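Local coordinates for putative DsbA oxidoreductase SCO1869 (Streptomyces coelicolor A3, PDB 3GL5), which probably acts as a thiol-disulfide oxidoreductase of the DsbA family, built on a thioredoxin-type domain, though its precise function is not established, at residues 47-52 and 95-100; 74-79 and 88-93. One frame throughout, in Å; residues are numbered along the deposited sequence.

Contact 1. Residues 47-52 and 95-100; sequences PGRAKD and RDHGST. With ACT (acetate ion), chain C.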
ATOM      1  N   PRO A  47     -19.303  14.606  -1.262  1.00 28.76           N
ATOM      2  CA  PRO A  47     -18.322  15.144  -0.305  1.00 28.77           C
ATOM      3  C   PRO A  47     -18.760  16.477   0.332  1.00 29.01           C
ATOM      4  O   PRO A  47     -18.204  16.884   1.375  1.00 28.25           O
ATOM      5  CB  PRO A  47     -17.072  15.362  -1.169  1.00 28.39           C
ATOM      6  CG  PRO A  47     -17.616  15.505  -2.603  1.00 27.67           C
ATOM      7  CD  PRO A  47     -18.867  14.710  -2.671  1.00 27.88           C
ATOM      8  N   GLY A  48     -19.734  17.157  -0.271  1.00 29.22           N
ATOM      9  CA  GLY A  48     -20.113  18.472   0.221  1.00 29.78           C
ATOM     10  C   GLY A  48     -21.190  18.341   1.265  1.00 30.37           C
ATOM     11  O   GLY A  48     -21.593  19.313   1.839  1.00 30.78           O
ATOM     12  N   ARG A  49     -21.672  17.135   1.505  1.00 31.08           N
ATOM     13  CA  ARG A  49     -22.788  16.961   2.407  1.00 32.30           C
ATOM     14  C   ARG A  49     -22.392  17.285   3.854  1.00 32.33           C
ATOM     15  O   ARG A  49     -21.268  17.041   4.254  1.00 32.45           O
ATOM     16  CB  ARG A  49     -23.310  15.540   2.302  1.00 31.99           C
ATOM     17  CG  ARG A  49     -24.526  15.331   3.121  1.00 35.48           C
ATOM     18  CD  ARG A  49     -25.060  13.952   2.952  1.00 39.12           C
ATOM     19  NE  ARG A  49     -26.478  13.943   3.264  1.00 40.29           N
ATOM     20  CZ  ARG A  49     -27.451  14.160   2.383  1.00 41.92           C
ATOM     21  NH1 ARG A  49     -27.171  14.405   1.104  1.00 37.76           N
ATOM     22  NH2 ARG A  49     -28.713  14.124   2.807  1.00 42.38           N
ATOM     23  N   ALA A  50     -23.308  17.865   4.627  1.00 32.75           N
ATOM     24  CA  ALA A  50     -23.037  18.218   6.029  1.00 32.48           C
ATOM     25  C   ALA A  50     -23.188  17.024   6.960  1.00 32.82           C
ATOM     26  O   ALA A  50     -24.071  16.183   6.784  1.00 32.29           O
ATOM     27  CB  ALA A  50     -23.925  19.361   6.480  1.00 31.82           C
ATOM     28  N   LYS A  51     -22.339  16.954   7.972  1.00 33.85           N
ATOM     29  CA  LYS A  51     -22.403  15.806   8.860  1.00 35.30           C
ATOM     30  C   LYS A  51     -23.800  15.623   9.466  1.00 35.73           C
ATOM     31  O   LYS A  51     -24.270  14.506   9.596  1.00 36.07           O
ATOM     32  CB  LYS A  51     -21.319  15.860   9.934  1.00 35.59           C
ATOM     33  CG  LYS A  51     -21.194  14.523  10.697  1.00 38.07           C
ATOM     34  CD  LYS A  51     -19.824  14.372  11.396  1.00 39.24           C
ATOM     35  CE  LYS A  51     -19.836  14.878  12.811  1.00 37.25           C
ATOM     36  NZ  LYS A  51     -20.709  14.008  13.647  1.00 38.12           N
ATOM     37  N   ASP A  52     -24.487  16.707   9.801  1.00 35.82           N
ATOM     38  CA  ASP A  52     -25.792  16.559  10.431  1.00 36.80           C
ATOM     39  C   ASP A  52     -26.926  16.428   9.428  1.00 36.34           C
ATOM     40  O   ASP A  52     -28.086  16.483   9.796  1.00 36.97           O
ATOM     41  CB  ASP A  52     -26.080  17.710  11.406  1.00 37.49           C
ATOM     42  CG  ASP A  52     -26.418  19.011  10.690  1.00 40.50           C
ATOM     43  OD1 ASP A  52     -25.934  19.232   9.551  1.00 42.52           O
ATOM     44  OD2 ASP A  52     -27.174  19.817  11.279  1.00 46.55           O
ATOM     45  N   ARG A  95     -33.768   2.532   5.434  1.00 32.90           N
ATOM     46  CA  ARG A  95     -32.349   2.907   5.409  1.00 32.11           C
ATOM     47  C   ARG A  95     -32.212   4.424   5.361  1.00 31.91           C
ATOM     48  O   ARG A  95     -33.125   5.139   4.919  1.00 30.67           O
ATOM     49  CB  ARG A  95     -31.645   2.289   4.217  1.00 32.11           C
ATOM     50  CG  ARG A  95     -31.498   0.713   4.263  1.00 33.55           C
ATOM     51  CD  ARG A  95     -30.300   0.206   3.417  1.00 30.33           C
ATOM     52  NE  ARG A  95     -30.341   0.711   2.041  1.00 28.64           N
ATOM     53  CZ  ARG A  95     -29.701   1.803   1.620  1.00 32.47           C
ATOM     54  NH1 ARG A  95     -28.960   2.530   2.466  1.00 31.32           N
ATOM     55  NH2 ARG A  95     -29.818   2.176   0.339  1.00 32.02           N
ATOM     56  N   ASP A  96     -31.095   4.906   5.890  1.00 31.58           N
ATOM     57  CA  ASP A  96     -30.803   6.321   5.881  1.00 31.77           C
ATOM     58  C   ASP A  96     -29.518   6.548   5.103  1.00 32.41           C
ATOM     59  O   ASP A  96     -28.856   5.596   4.639  1.00 33.08           O
ATOM     60  CB  ASP A  96     -30.754   6.901   7.301  1.00 30.72           C
ATOM     61  CG  ASP A  96     -29.575   6.364   8.140  1.00 32.56           C
ATOM     62  OD1 ASP A  96     -28.959   5.330   7.806  1.00 29.90           O
ATOM     63  OD2 ASP A  96     -29.271   6.993   9.177  1.00 32.24           O
ATOM     64  N   HIS A  97     -29.172   7.816   4.938  1.00 32.64           N
ATOM     65  CA  HIS A  97     -28.098   8.196   4.077  1.00 32.92           C
ATOM     66  C   HIS A  97     -27.522   9.517   4.581  1.00 32.48           C
ATOM     67  O   HIS A  97     -28.275  10.424   4.909  1.00 31.25           O
ATOM     68  CB  HIS A  97     -28.669   8.355   2.669  1.00 33.95           C
ATOM     69  CG  HIS A  97     -27.739   9.012   1.713  1.00 36.88           C
ATOM     70  ND1 HIS A  97     -27.127   8.328   0.680  1.00 44.49           N
ATOM     71  CD2 HIS A  97     -27.328  10.298   1.607  1.00 40.65           C
ATOM     72  CE1 HIS A  97     -26.365   9.165  -0.010  1.00 43.62           C
ATOM     73  NE2 HIS A  97     -26.460  10.362   0.542  1.00 42.68           N
ATOM     74  N   GLY A  98     -26.189   9.632   4.603  1.00 32.25           N
ATOM     75  CA  GLY A  98     -25.517  10.845   5.100  1.00 31.14           C
ATOM     76  C   GLY A  98     -24.081  10.998   4.622  1.00 31.65           C
ATOM     77  O   GLY A  98     -23.625  10.330   3.673  1.00 31.00           O
ATOM     78  N   SER A  99     -23.375  11.919   5.264  1.00 31.19           N
ATOM     79  CA  SER A  99     -21.986  12.197   4.958  1.00 31.08           C
ATOM     80  C   SER A  99     -21.078  11.026   5.405  1.00 29.63           C
ATOM     81  O   SER A  99     -21.316  10.429   6.467  1.00 28.68           O
ATOM     82  CB  SER A  99     -21.591  13.499   5.670  1.00 31.50           C
ATOM     83  OG  SER A  99     -20.178  13.535   5.876  1.00 37.26           O
ATOM     84  N   THR A 100     -20.044  10.691   4.621  1.00 27.97           N
ATOM     85  CA  THR A 100     -19.130   9.554   4.981  1.00 27.25           C
ATOM     86  C   THR A 100     -17.678   9.998   5.232  1.00 27.13           C
ATOM     87  O   THR A 100     -16.773   9.178   5.355  1.00 26.21           O
ATOM     88  CB  THR A 100     -19.106   8.472   3.891  1.00 27.16           C
ATOM     89  OG1 THR A 100     -18.763   9.081   2.627  1.00 26.38           O
ATOM     90  CG2 THR A 100     -20.465   7.812   3.786  1.00 26.89           C
TER
HETATM   91  C   ACT C 302     -27.529   5.141  -0.463  1.00 62.09           C
HETATM   92  O   ACT C 302     -27.061   5.694   0.550  1.00 62.70           O
HETATM   93  OXT ACT C 302     -28.280   4.197  -0.200  1.00 60.82           O
HETATM   94  CH3 ACT C 302     -27.205   5.605  -1.864  1.00 62.57           C
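R49 reaches across to H97, G98 and S99 in the DsbA-like thioredoxin domain, where the loop before strand 55-56 meets the end of strand 96-97. Its guanidinium stands almost perpendicular to the H97 ring, with 87° between the planes. The ring comes edge-on: H97 CD2 sits 3.9 Å from R49 CZ, over the centre of one guanidinium face. R49 gets there with CG anti to the backbone N (chi1 -175°) and an extended chain out to NE. On the way, R49 CD lies 3.5 Å from S99 N and the same distance from G98 C. Its polar end is held on its own side: NE bonds to the carbonyl of D53, and NH1 forms a salt bridge with D46. S99 CB packs against the backbone of the facing loop, 3.8 Å from A50 O. G98 is buried, and R49 runs close alongside its backbone.

The other edge of H97 faces a bound acetate, probably from the crystallisation liquor. R95 closes on the same ion from its other oxygen: R95 NH2 is 2.6 Å from acetate OXT, and the NH1 bond is weak. H97 ND1 donates to acetate O at 2.6 Å, with an N-H...O angle of 161°.

Contact 2. Residues 74-79 and 88-93; sequences AGEDNL and LAYRTR
Y90 OH donates a hydrogen bond to E76 OE1 at 2.7 Å. The hydroxyl meets the carboxylate on its syn side, 21° out of the carboxylate plane. E76 OE1 lies near the plane of the Y90 ring, at its edge. The carboxylate comes round to this place because the E76 chain bends at chi2 (-42°). The same oxygen takes a bond from a water, 2.5 Å from E76 OE1, which also donates to R91 O. R95 adds a salt bridge to E76 OE1, so three donors converge on one oxygen of a buried residue.

A second ion pair, rather long, lies nearer the surface. D77 OD1 is 3.4 Å from R93 NH2, and R93 approaches obliquely. T92 fits between these polar pairs, its CG2 against the E76 carbonyl oxygen.

Packing completes the contact. The L79 backbone carbon C lies over one face of the Y90 ring, toward its rim, and L79 CB is 3.8 Å from Y90 CZ. L79 CD1 also touches Y90 OH. Beyond the two segments, the Y90 ring meets F128 with the planes nearly parallel, and P14 of helix 14-28 touches both L79 and Y90. The loop that follows helix 69-85 is thus folded back along that helix. Water, tyrosine and arginine together would be expected to stabilise the negative charge of E76 and to favour its ionised form.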
ATOM      1  N   ALA A  74     -39.044  -0.555  -5.286  1.00 32.95           N
ATOM      2  CA  ALA A  74     -38.638  -1.637  -6.200  1.00 33.87           C
ATOM      3  C   ALA A  74     -37.126  -1.735  -6.416  1.00 34.74           C
ATOM      4  O   ALA A  74     -36.582  -2.829  -6.487  1.00 33.79           O
ATOM      5  CB  ALA A  74     -39.337  -1.526  -7.539  1.00 34.21           C
ATOM      6  N   GLY A  75     -36.451  -0.592  -6.527  1.00 35.33           N
ATOM      7  CA  GLY A  75     -35.000  -0.603  -6.640  1.00 35.42           C
ATOM      8  C   GLY A  75     -34.413  -1.252  -5.409  1.00 35.44           C
ATOM      9  O   GLY A  75     -33.543  -2.092  -5.523  1.00 37.31           O
ATOM     10  N   GLU A  76     -34.920  -0.882  -4.230  1.00 35.10           N
ATOM     11  CA  GLU A  76     -34.434  -1.403  -2.954  1.00 33.99           C
ATOM     12  C   GLU A  76     -34.700  -2.897  -2.789  1.00 32.97           C
ATOM     13  O   GLU A  76     -33.823  -3.642  -2.299  1.00 31.90           O
ATOM     14  CB  GLU A  76     -35.030  -0.639  -1.771  1.00 34.24           C
ATOM     15  CG  GLU A  76     -34.501   0.785  -1.609  1.00 37.46           C
ATOM     16  CD  GLU A  76     -33.003   0.900  -1.813  1.00 39.46           C
ATOM     17  OE1 GLU A  76     -32.228   0.392  -0.978  1.00 37.64           O
ATOM     18  OE2 GLU A  76     -32.614   1.515  -2.836  1.00 42.96           O
ATOM     19  N   ASP A  77     -35.890  -3.323  -3.189  1.00 30.82           N
ATOM     20  CA  ASP A  77     -36.219  -4.754  -3.212  1.00 30.52           C
ATOM     21  C   ASP A  77     -35.255  -5.499  -4.140  1.00 30.35           C
ATOM     22  O   ASP A  77     -34.720  -6.547  -3.789  1.00 30.05           O
ATOM     23  CB  ASP A  77     -37.674  -5.000  -3.638  1.00 30.43           C
ATOM     24  CG  ASP A  77     -38.683  -4.443  -2.636  1.00 31.59           C
ATOM     25  OD1 ASP A  77     -38.328  -4.068  -1.516  1.00 32.97           O
ATOM     26  OD2 ASP A  77     -39.870  -4.350  -2.975  1.00 40.50           O
ATOM     27  N   ASN A  78     -35.000  -4.941  -5.315  1.00 29.76           N
ATOM     28  CA  ASN A  78     -34.045  -5.571  -6.185  1.00 29.50           C
ATOM     29  C   ASN A  78     -32.650  -5.656  -5.581  1.00 29.09           C
ATOM     30  O   ASN A  78     -31.978  -6.688  -5.689  1.00 29.78           O
ATOM     31  CB  ASN A  78     -33.932  -4.860  -7.516  1.00 29.43           C
ATOM     32  CG  ASN A  78     -32.814  -5.451  -8.352  1.00 30.23           C
ATOM     33  OD1 ASN A  78     -32.771  -6.666  -8.570  1.00 29.34           O
ATOM     34  ND2 ASN A  78     -31.888  -4.602  -8.807  1.00 32.97           N
ATOM     35  N   LEU A  79     -32.215  -4.570  -4.952  1.00 27.86           N
ATOM     36  CA  LEU A  79     -30.919  -4.551  -4.305  1.00 26.78           C
ATOM     37  C   LEU A  79     -30.874  -5.582  -3.173  1.00 27.00           C
ATOM     38  O   LEU A  79     -29.865  -6.238  -2.962  1.00 27.03           O
ATOM     39  CB  LEU A  79     -30.597  -3.139  -3.820  1.00 26.48           C
ATOM     40  CG  LEU A  79     -29.849  -2.286  -4.864  1.00 26.24           C
ATOM     41  CD1 LEU A  79     -29.975  -0.770  -4.542  1.00 27.21           C
ATOM     42  CD2 LEU A  79     -28.400  -2.709  -4.894  1.00 25.74           C
ATOM     43  N   LEU A  88     -24.970 -11.419   1.520  1.00 26.91           N
ATOM     44  CA  LEU A  88     -25.020 -10.179   2.273  1.00 27.30           C
ATOM     45  C   LEU A  88     -26.400  -9.837   2.751  1.00 27.27           C
ATOM     46  O   LEU A  88     -27.354  -9.885   1.999  1.00 28.50           O
ATOM     47  CB  LEU A  88     -24.540  -9.007   1.405  1.00 27.14           C
ATOM     48  CG  LEU A  88     -23.203  -9.109   0.665  1.00 28.59           C
ATOM     49  CD1 LEU A  88     -22.939  -7.863  -0.211  1.00 27.59           C
ATOM     50  CD2 LEU A  88     -22.048  -9.339   1.630  1.00 28.23           C
ATOM     51  N   ALA A  89     -26.487  -9.408   3.991  1.00 27.79           N
ATOM     52  CA  ALA A  89     -27.704  -8.841   4.531  1.00 28.03           C
ATOM     53  C   ALA A  89     -27.928  -7.446   3.929  1.00 28.29           C
ATOM     54  O   ALA A  89     -26.968  -6.722   3.631  1.00 28.17           O
ATOM     55  CB  ALA A  89     -27.572  -8.741   6.042  1.00 27.90           C
ATOM     56  N   TYR A  90     -29.189  -7.064   3.759  1.00 28.40           N
ATOM     57  CA  TYR A  90     -29.521  -5.777   3.153  1.00 28.76           C
ATOM     58  C   TYR A  90     -30.962  -5.424   3.523  1.00 30.33           C
ATOM     59  O   TYR A  90     -31.890  -6.091   3.042  1.00 30.30           O
ATOM     60  CB  TYR A  90     -29.404  -5.861   1.650  1.00 28.51           C
ATOM     61  CG  TYR A  90     -29.503  -4.526   0.966  1.00 28.95           C
ATOM     62  CD1 TYR A  90     -28.361  -3.813   0.616  1.00 32.98           C
ATOM     63  CD2 TYR A  90     -30.748  -3.959   0.672  1.00 28.59           C
ATOM     64  CE1 TYR A  90     -28.445  -2.527  -0.043  1.00 32.20           C
ATOM     65  CE2 TYR A  90     -30.855  -2.690   0.041  1.00 30.65           C
ATOM     66  CZ  TYR A  90     -29.704  -1.983  -0.311  1.00 31.21           C
ATOM     67  OH  TYR A  90     -29.816  -0.762  -0.927  1.00 26.46           O
ATOM     68  N   ARG A  91     -31.149  -4.422   4.391  1.00 29.95           N
ATOM     69  CA  ARG A  91     -32.503  -3.951   4.743  1.00 31.15           C
ATOM     70  C   ARG A  91     -33.146  -3.188   3.612  1.00 31.10           C
ATOM     71  O   ARG A  91     -32.579  -2.227   3.110  1.00 29.96           O
ATOM     72  CB  ARG A  91     -32.483  -3.075   5.973  1.00 30.60           C
ATOM     73  CG  ARG A  91     -31.921  -3.829   7.120  1.00 33.92           C
ATOM     74  CD  ARG A  91     -31.696  -2.936   8.294  1.00 39.05           C
ATOM     75  NE  ARG A  91     -32.916  -2.920   9.078  1.00 46.27           N
ATOM     76  CZ  ARG A  91     -33.319  -3.934   9.853  1.00 49.12           C
ATOM     77  NH1 ARG A  91     -32.589  -5.046   9.966  1.00 50.04           N
ATOM     78  NH2 ARG A  91     -34.460  -3.836  10.517  1.00 51.87           N
ATOM     79  N   THR A  92     -34.329  -3.642   3.198  1.00 32.24           N
ATOM     80  CA  THR A  92     -35.032  -3.036   2.055  1.00 33.22           C
ATOM     81  C   THR A  92     -35.968  -1.905   2.483  1.00 33.95           C
ATOM     82  O   THR A  92     -36.691  -1.350   1.655  1.00 34.48           O
ATOM     83  CB  THR A  92     -35.824  -4.084   1.234  1.00 33.08           C
ATOM     84  OG1 THR A  92     -36.667  -4.841   2.115  1.00 32.57           O
ATOM     85  CG2 THR A  92     -34.865  -5.041   0.557  1.00 34.78           C
ATOM     86  N   ARG A  93     -35.931  -1.555   3.766  1.00 33.93           N
ATOM     87  CA  ARG A  93     -36.789  -0.541   4.311  1.00 34.56           C
ATOM     88  C   ARG A  93     -36.073   0.287   5.355  1.00 34.58           C
ATOM     89  O   ARG A  93     -35.288  -0.232   6.154  1.00 34.17           O
ATOM     90  CB  ARG A  93     -37.997  -1.194   4.978  1.00 35.03           C
ATOM     91  CG  ARG A  93     -39.311  -0.821   4.391  1.00 38.14           C
ATOM     92  CD  ARG A  93     -39.442  -1.415   3.033  1.00 43.03           C
ATOM     93  NE  ARG A  93     -40.796  -1.325   2.524  1.00 46.48           N
ATOM     94  CZ  ARG A  93     -41.242  -2.086   1.537  1.00 50.17           C
ATOM     95  NH1 ARG A  93     -42.498  -1.968   1.112  1.00 49.78           N
ATOM     96  NH2 ARG A  93     -40.415  -2.968   0.970  1.00 52.97           N
TER
HETATM   97  O   HOH W   1     -33.081   0.069   1.351  1.00 45.61           O

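Contacts 1 and 2 lie about 20 Å apart, centre to centre, within one DsbA-like thioredoxin domain. Along the chain the order is 47-52, 74-79, 88-93, 95-100, so contact 2 falls wholly between the two halves of contact 1. Helix 69-85 carries residues 74-79. The loop holding 88-93 then runs directly into strand 96-97, which pairs antiparallel with strand 55-56. R95 bridges the two contacts through E76. The stretch between the first and last segments is largely helical. Contact 2 folds the loop 88-93 back on helix 69-85, and contact 1 sets the end of that same connection against the loop after strand 36-42 of the main sheet.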